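Local atomic coordinates of tannase (Lactobacillus plantarum, PDB entry 4J0K), a protein that probably hydrolyses the galloyl ester bonds of tannins and related gallate esters, and probably belongs to the alpha/beta-hydrolase superfamily. Residues A[113-118]-A[134-139]; A[396-401]-A[429-434]. All coordinates share one frame; numbering follows the deposited sequence.

How the interactions relate
Both contacts are buried, and each sets a loop segment against a helix of the probable alpha/beta-hydrolase fold. Interaction 1 joins the loop after strand 108-112 to helix 132-146; interaction 2 joins the turn before strand 411-415 to helix 426-437. The areas buried are similar, 262 and 274 Å², but the chemistry differs: a buried arginine-aspartate salt bridge with a small apolar flank in 113-118/134-139, leucine, isoleucine and methionine packing in 396-401/429-434. The centres lie about 21 Å apart and the nearest atoms about 6 Å, without touching. Side chains of both contacts touch helix 165-175, Met137 from one and Pro397 from the other.

Interaction 1: residues A[113-118]-A[134-139]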
ATOM      1  N   GLY A 113       3.418  14.337   5.085  1.00 23.69           N
ATOM      2  CA  GLY A 113       3.212  13.729   6.384  1.00 23.91           C
ATOM      3  C   GLY A 113       1.743  13.393   6.565  1.00 24.32           C
ATOM      4  O   GLY A 113       0.862  14.183   6.195  1.00 24.83           O
ATOM      5  N   ILE A 114       1.481  12.227   7.147  1.00 22.86           N
ATOM      6  CA  ILE A 114       0.131  11.682   7.192  1.00 23.24           C
ATOM      7  C   ILE A 114      -0.219  11.189   8.590  1.00 22.41           C
ATOM      8  O   ILE A 114       0.547  10.426   9.201  1.00 24.04           O
ATOM      9  CB  ILE A 114      -0.015  10.522   6.187  1.00 25.64           C
ATOM     10  CG1 ILE A 114      -0.128  11.089   4.769  1.00 29.56           C
ATOM     11  CG2 ILE A 114      -1.244   9.675   6.495  1.00 22.83           C
ATOM     12  CD1 ILE A 114       0.890  10.529   3.829  1.00 32.90           C
ATOM     13  N   ARG A 115      -1.375  11.611   9.092  1.00 20.94           N
ATOM     14  CA  ARG A 115      -1.810  11.171  10.409  1.00 21.71           C
ATOM     15  C   ARG A 115      -2.016   9.652  10.430  1.00 22.45           C
ATOM     16  O   ARG A 115      -2.309   9.032   9.399  1.00 22.58           O
ATOM     17  CB  ARG A 115      -3.124  11.847  10.788  1.00 20.47           C
ATOM     18  CG  ARG A 115      -3.074  13.353  10.845  1.00 19.84           C
ATOM     19  CD  ARG A 115      -4.493  13.892  10.950  1.00 20.84           C
ATOM     20  NE  ARG A 115      -5.139  13.942   9.640  1.00 21.58           N
ATOM     21  CZ  ARG A 115      -6.444  14.114   9.454  1.00 22.27           C
ATOM     22  NH1 ARG A 115      -7.256  14.230  10.498  1.00 22.09           N
ATOM     23  NH2 ARG A 115      -6.941  14.159   8.221  1.00 22.47           N
ATOM     24  N   GLY A 116      -1.857   9.061  11.610  1.00 22.11           N
ATOM     25  CA  GLY A 116      -2.081   7.641  11.795  1.00 20.12           C
ATOM     26  C   GLY A 116      -2.902   7.421  13.044  1.00 20.66           C
ATOM     27  O   GLY A 116      -3.349   8.385  13.686  1.00 19.16           O
ATOM     28  N   ARG A 117      -3.085   6.159  13.414  1.00 22.69           N
ATOM     29  CA  ARG A 117      -4.022   5.824  14.488  1.00 25.90           C
ATOM     30  C   ARG A 117      -3.619   6.373  15.854  1.00 26.68           C
ATOM     31  O   ARG A 117      -4.473   6.569  16.715  1.00 27.41           O
ATOM     32  CB  ARG A 117      -4.270   4.302  14.544  1.00 24.54           C
ATOM     33  CG  ARG A 117      -3.005   3.439  14.401  1.00 22.96           C
ATOM     34  CD  ARG A 117      -3.363   1.972  14.150  1.00 19.80           C
ATOM     35  NE  ARG A 117      -2.182   1.119  14.034  1.00 21.15           N
ATOM     36  CZ  ARG A 117      -1.528   0.604  15.076  1.00 23.61           C
ATOM     37  NH1 ARG A 117      -1.939   0.858  16.309  1.00 24.20           N
ATOM     38  NH2 ARG A 117      -0.461  -0.160  14.891  1.00 23.83           N
ATOM     39  N   THR A 118      -2.328   6.629  16.053  1.00 27.58           N
ATOM     40  CA  THR A 118      -1.880   7.138  17.349  1.00 30.83           C
ATOM     41  C   THR A 118      -1.864   8.661  17.434  1.00 29.32           C
ATOM     42  O   THR A 118      -1.610   9.215  18.502  1.00 28.03           O
ATOM     43  CB  THR A 118      -0.491   6.596  17.752  1.00 30.86           C
ATOM     44  OG1 THR A 118       0.430   6.767  16.667  1.00 31.54           O
ATOM     45  CG2 THR A 118      -0.586   5.125  18.131  1.00 29.62           C
ATOM     46  N   ILE A 134      -5.938   8.510   4.249  1.00 19.48           N
ATOM     47  CA  ILE A 134      -6.211   8.739   2.837  1.00 19.40           C
ATOM     48  C   ILE A 134      -6.691  10.178   2.622  1.00 16.72           C
ATOM     49  O   ILE A 134      -6.443  10.777   1.570  1.00 16.85           O
ATOM     50  CB  ILE A 134      -7.223   7.706   2.285  1.00 17.02           C
ATOM     51  CG1 ILE A 134      -7.467   7.939   0.789  1.00 20.20           C
ATOM     52  CG2 ILE A 134      -8.527   7.770   3.062  1.00 15.36           C
ATOM     53  CD1 ILE A 134      -6.232   7.701  -0.098  1.00 14.56           C
ATOM     54  N   VAL A 135      -7.354  10.750   3.627  1.00 16.00           N
ATOM     55  CA  VAL A 135      -7.764  12.149   3.521  1.00 18.07           C
ATOM     56  C   VAL A 135      -6.532  13.036   3.386  1.00 19.42           C
ATOM     57  O   VAL A 135      -6.475  13.934   2.525  1.00 18.77           O
ATOM     58  CB  VAL A 135      -8.598  12.610   4.739  1.00 19.00           C
ATOM     59  CG1 VAL A 135      -8.694  14.139   4.783  1.00 18.60           C
ATOM     60  CG2 VAL A 135     -10.001  11.992   4.721  1.00 18.17           C
ATOM     61  N   ASP A 136      -5.544  12.796   4.249  1.00 19.63           N
ATOM     62  CA  ASP A 136      -4.301  13.563   4.214  1.00 20.16           C
ATOM     63  C   ASP A 136      -3.560  13.358   2.884  1.00 19.00           C
ATOM     64  O   ASP A 136      -3.083  14.313   2.276  1.00 18.57           O
ATOM     65  CB  ASP A 136      -3.394  13.152   5.384  1.00 21.74           C
ATOM     66  CG  ASP A 136      -3.835  13.749   6.711  1.00 22.34           C
ATOM     67  OD1 ASP A 136      -4.727  14.629   6.703  1.00 19.14           O
ATOM     68  OD2 ASP A 136      -3.274  13.349   7.762  1.00 23.56           O
ATOM     69  N   MET A 137      -3.454  12.103   2.450  1.00 16.60           N
ATOM     70  CA  MET A 137      -2.799  11.772   1.184  1.00 16.33           C
ATOM     71  C   MET A 137      -3.456  12.523   0.016  1.00 18.39           C
ATOM     72  O   MET A 137      -2.764  13.064  -0.868  1.00 17.35           O
ATOM     73  CB  MET A 137      -2.863  10.264   0.950  1.00 15.00           C
ATOM     74  CG  MET A 137      -2.096   9.746  -0.279  1.00 16.54           C
ATOM     75  SD  MET A 137      -0.314  10.000  -0.126  1.00 23.53           S
ATOM     76  CE  MET A 137      -0.045  11.236  -1.400  1.00 22.13           C
ATOM     77  N   LYS A 138      -4.788  12.561   0.024  1.00 17.26           N
ATOM     78  CA  LYS A 138      -5.550  13.283  -0.996  1.00 18.51           C
ATOM     79  C   LYS A 138      -5.326  14.788  -0.875  1.00 21.89           C
ATOM     80  O   LYS A 138      -5.276  15.507  -1.876  1.00 24.04           O
ATOM     81  CB  LYS A 138      -7.055  12.981  -0.865  1.00 16.18           C
ATOM     82  CG  LYS A 138      -7.486  11.622  -1.352  1.00 19.16           C
ATOM     83  CD  LYS A 138      -8.965  11.378  -1.058  1.00 19.55           C
ATOM     84  CE  LYS A 138      -9.465  10.101  -1.719  1.00 19.23           C
ATOM     85  NZ  LYS A 138      -9.518  10.242  -3.199  1.00 19.80           N
ATOM     86  N   ALA A 139      -5.200  15.276   0.353  1.00 22.01           N
ATOM     87  CA  ALA A 139      -5.046  16.708   0.574  1.00 21.13           C
ATOM     88  C   ALA A 139      -3.697  17.190   0.042  1.00 23.83           C
ATOM     89  O   ALA A 139      -3.577  18.317  -0.464  1.00 23.46           O
ATOM     90  CB  ALA A 139      -5.196  17.033   2.058  1.00 17.56           C
TER
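Arg115 and Asp136 hold loop 113-118 to helix 132-146 through a buried salt bridge. The guanidinium grips the carboxylate side-on: NE of Arg115 gives a bond of 2.7 Å to OD2 of Asp136, on the syn side of that oxygen, while NH2 of Arg115 reaches OD1 of Asp136 at 2.7 Å from above the carboxylate plane. The two flat groups are twisted 37° apart, and the NH2 bond is the more bent of the pair. OD2 of Asp136 has a second donor, the backbone N of Arg115, 2.9 Å away in a nearly straight bond of 170°, so one oxygen ties both main chain and side chain of the arginine. CG of Arg115 lies beside the backbone N (chi1 -60°), and the bend at chi3 turns NE toward the same oxygen. In the probable alpha/beta-hydrolase fold, this pins the loop leaving strand 108-112 to the helix that follows it. Replacing Asp136 by an alanine removes the carboxylate, and the buried Arg115 charge would probably lose its mate and the N-H of Arg115 its acceptor. Beside the salt bridge, CG1 of Ile114 lies 3.9 Å from CB of Asp136, and CD1 of Ile114 meets SD of Met137 at 4.2 Å. CG1 of Val135 sits at the guanidinium edge, 3.9 Å from NH2 of Arg115. Farther out, Gln44 NE2 donates to Asp136 OD1, Leu189 touches both charged side chains, and Arg117 NE donates to the backbone O of Gly78, a residue of the ethyl gallate pocket.

Interaction 2: residues A[396-401]-A[429-434]; sequences NPLSYL and IILAIM
Leu398 and Leu401 of the turn 396-401 press against Ile430, Leu431 and Met434 of helix 426-437, and the contact across the segments is apolar throughout. Among the branched side chains, Leu398 divides its two methyls: CD1 lies 4.0 Å from CG2 of Ile430, while CD2 reaches the helix backbone, 3.9 Å from CA of Leu431. CD1 of Leu431 completes this group by touching CD1 of Leu401 at 4.0 Å, the two side chains crossing at about a right angle. The thioether of Met434 makes the closest approaches. Its SD is 3.5 Å from CD2 of Leu398, and its CE is likewise 3.5 Å from CB of Leu401; the bend at chi3 (33°) swings CE toward Leu401, while SD lies against Leu398. The hydrogen bonds of 396-401 run within the turn or to other parts of the chain, none to 429-434. Asn396 OD1 accepts from the backbone N of Leu398 at 3.1 Å in an Asx turn, the donor lying well above the carbonyl plane, and Ser399 N bonds Asn396 O. Outside the pair, Asn396 ND2 bonds Glu211 and Asn209, Pro397 rests on helix 165-175, and Ile430 touches Phe293 of helix 292-309. The segment therefore meets helix 426-437 through shape and burial of hydrocarbon and sulfur, without the directional restraint of a hydrogen bond or salt bridge.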
ATOM      1  N   ASN A 396     -11.312   0.808   1.005  1.00 22.91           N
ATOM      2  CA  ASN A 396     -10.918  -0.398   0.259  1.00 21.47           C
ATOM      3  C   ASN A 396     -10.781  -0.074  -1.232  1.00 21.36           C
ATOM      4  O   ASN A 396     -11.774   0.258  -1.901  1.00 18.89           O
ATOM      5  CB  ASN A 396     -11.967  -1.494   0.448  1.00 22.75           C
ATOM      6  CG  ASN A 396     -11.524  -2.844  -0.092  1.00 21.44           C
ATOM      7  OD1 ASN A 396     -10.556  -2.947  -0.874  1.00 19.48           O
ATOM      8  ND2 ASN A 396     -12.240  -3.896   0.309  1.00 18.81           N
ATOM      9  N   PRO A 397      -9.553  -0.165  -1.763  1.00 23.78           N
ATOM     10  CA  PRO A 397      -9.332   0.130  -3.183  1.00 24.82           C
ATOM     11  C   PRO A 397     -10.319  -0.607  -4.083  1.00 23.30           C
ATOM     12  O   PRO A 397     -10.844  -0.005  -5.021  1.00 22.53           O
ATOM     13  CB  PRO A 397      -7.907  -0.374  -3.419  1.00 26.20           C
ATOM     14  CG  PRO A 397      -7.228  -0.180  -2.068  1.00 26.13           C
ATOM     15  CD  PRO A 397      -8.302  -0.499  -1.054  1.00 24.92           C
ATOM     16  N   LEU A 398     -10.575  -1.879  -3.779  1.00 25.46           N
ATOM     17  CA  LEU A 398     -11.428  -2.739  -4.596  1.00 24.86           C
ATOM     18  C   LEU A 398     -12.821  -2.171  -4.862  1.00 25.78           C
ATOM     19  O   LEU A 398     -13.458  -2.524  -5.857  1.00 25.42           O
ATOM     20  CB  LEU A 398     -11.585  -4.119  -3.941  1.00 25.92           C
ATOM     21  CG  LEU A 398     -10.375  -5.032  -3.739  1.00 24.35           C
ATOM     22  CD1 LEU A 398     -10.825  -6.330  -3.113  1.00 22.74           C
ATOM     23  CD2 LEU A 398      -9.664  -5.297  -5.051  1.00 24.89           C
ATOM     24  N   SER A 399     -13.296  -1.308  -3.967  1.00 27.08           N
ATOM     25  CA  SER A 399     -14.658  -0.781  -4.049  1.00 26.19           C
ATOM     26  C   SER A 399     -14.837   0.192  -5.209  1.00 26.76           C
ATOM     27  O   SER A 399     -15.962   0.445  -5.657  1.00 27.53           O
ATOM     28  CB  SER A 399     -15.039  -0.095  -2.737  1.00 25.24           C
ATOM     29  OG  SER A 399     -14.779  -0.944  -1.635  1.00 25.88           O
ATOM     30  N   TYR A 400     -13.723   0.729  -5.694  1.00 25.82           N
ATOM     31  CA  TYR A 400     -13.749   1.766  -6.722  1.00 26.52           C
ATOM     32  C   TYR A 400     -13.563   1.172  -8.108  1.00 30.65           C
ATOM     33  O   TYR A 400     -13.688   1.867  -9.120  1.00 31.86           O
ATOM     34  CB  TYR A 400     -12.667   2.814  -6.439  1.00 22.12           C
ATOM     35  CG  TYR A 400     -12.865   3.491  -5.108  1.00 19.77           C
ATOM     36  CD1 TYR A 400     -13.609   4.654  -5.005  1.00 19.02           C
ATOM     37  CD2 TYR A 400     -12.339   2.940  -3.947  1.00 18.60           C
ATOM     38  CE1 TYR A 400     -13.805   5.266  -3.778  1.00 21.33           C
ATOM     39  CE2 TYR A 400     -12.535   3.537  -2.723  1.00 18.73           C
ATOM     40  CZ  TYR A 400     -13.263   4.700  -2.643  1.00 21.16           C
ATOM     41  OH  TYR A 400     -13.453   5.297  -1.422  1.00 20.88           O
ATOM     42  N   LEU A 401     -13.277  -0.123  -8.147  1.00 33.44           N
ATOM     43  CA  LEU A 401     -13.130  -0.822  -9.410  1.00 38.54           C
ATOM     44  C   LEU A 401     -14.445  -1.493  -9.837  1.00 42.71           C
ATOM     45  O   LEU A 401     -14.749  -1.576 -11.028  1.00 44.33           O
ATOM     46  CB  LEU A 401     -11.986  -1.830  -9.301  1.00 38.71           C
ATOM     47  CG  LEU A 401     -10.769  -1.201  -8.618  1.00 38.47           C
ATOM     48  CD1 LEU A 401      -9.752  -2.236  -8.161  1.00 37.96           C
ATOM     49  CD2 LEU A 401     -10.115  -0.188  -9.535  1.00 38.67           C
ATOM     50  N   ILE A 429      -3.333 -10.463  -5.240  1.00 20.67           N
ATOM     51  CA  ILE A 429      -3.687 -11.130  -6.487  1.00 21.37           C
ATOM     52  C   ILE A 429      -5.093 -10.742  -6.959  1.00 21.57           C
ATOM     53  O   ILE A 429      -5.319 -10.484  -8.154  1.00 19.62           O
ATOM     54  CB  ILE A 429      -3.535 -12.655  -6.374  1.00 23.17           C
ATOM     55  CG1 ILE A 429      -2.060 -13.011  -6.141  1.00 20.91           C
ATOM     56  CG2 ILE A 429      -4.041 -13.357  -7.652  1.00 23.98           C
ATOM     57  CD1 ILE A 429      -1.820 -14.467  -5.864  1.00 22.38           C
ATOM     58  N   ILE A 430      -6.030 -10.683  -6.016  1.00 21.96           N
ATOM     59  CA  ILE A 430      -7.374 -10.214  -6.323  1.00 22.10           C
ATOM     60  C   ILE A 430      -7.319  -8.796  -6.877  1.00 23.60           C
ATOM     61  O   ILE A 430      -7.952  -8.493  -7.895  1.00 24.41           O
ATOM     62  CB  ILE A 430      -8.253 -10.234  -5.080  1.00 20.08           C
ATOM     63  CG1 ILE A 430      -8.568 -11.680  -4.700  1.00 21.36           C
ATOM     64  CG2 ILE A 430      -9.526  -9.404  -5.311  1.00 17.95           C
ATOM     65  CD1 ILE A 430      -9.313 -11.826  -3.372  1.00 21.06           C
ATOM     66  N   LEU A 431      -6.569  -7.925  -6.204  1.00 22.94           N
ATOM     67  CA  LEU A 431      -6.400  -6.556  -6.682  1.00 24.08           C
ATOM     68  C   LEU A 431      -5.849  -6.534  -8.110  1.00 21.72           C
ATOM     69  O   LEU A 431      -6.361  -5.811  -8.969  1.00 21.15           O
ATOM     70  CB  LEU A 431      -5.499  -5.755  -5.733  1.00 26.26           C
ATOM     71  CG  LEU A 431      -5.078  -4.342  -6.140  1.00 27.04           C
ATOM     72  CD1 LEU A 431      -6.265  -3.446  -6.514  1.00 26.77           C
ATOM     73  CD2 LEU A 431      -4.259  -3.700  -5.029  1.00 27.16           C
ATOM     74  N   ALA A 432      -4.819  -7.332  -8.375  1.00 19.82           N
ATOM     75  CA  ALA A 432      -4.214  -7.304  -9.702  1.00 21.92           C
ATOM     76  C   ALA A 432      -5.200  -7.782 -10.763  1.00 20.73           C
ATOM     77  O   ALA A 432      -5.265  -7.202 -11.853  1.00 20.01           O
ATOM     78  CB  ALA A 432      -2.920  -8.120  -9.751  1.00 22.25           C
ATOM     79  N   ILE A 433      -5.962  -8.830 -10.447  1.00 18.40           N
ATOM     80  CA  ILE A 433      -6.905  -9.381 -11.415  1.00 19.89           C
ATOM     81  C   ILE A 433      -8.050  -8.418 -11.737  1.00 20.78           C
ATOM     82  O   ILE A 433      -8.318  -8.145 -12.913  1.00 20.45           O
ATOM     83  CB  ILE A 433      -7.437 -10.755 -10.983  1.00 21.98           C
ATOM     84  CG1 ILE A 433      -6.288 -11.772 -10.997  1.00 23.00           C
ATOM     85  CG2 ILE A 433      -8.560 -11.230 -11.924  1.00 20.39           C
ATOM     86  CD1 ILE A 433      -6.662 -13.131 -10.484  1.00 22.64           C
ATOM     87  N   MET A 434      -8.714  -7.896 -10.706  1.00 21.00           N
ATOM     88  CA  MET A 434      -9.733  -6.875 -10.913  1.00 22.14           C
ATOM     89  C   MET A 434      -9.228  -5.732 -11.798  1.00 21.70           C
ATOM     90  O   MET A 434      -9.910  -5.317 -12.743  1.00 23.26           O
ATOM     91  CB  MET A 434     -10.214  -6.313  -9.575  1.00 24.43           C
ATOM     92  CG  MET A 434     -10.844  -7.347  -8.666  1.00 27.34           C
ATOM     93  SD  MET A 434     -11.901  -6.582  -7.417  1.00 57.84           S
ATOM     94  CE  MET A 434     -12.506  -5.201  -8.363  1.00 19.97           C
TER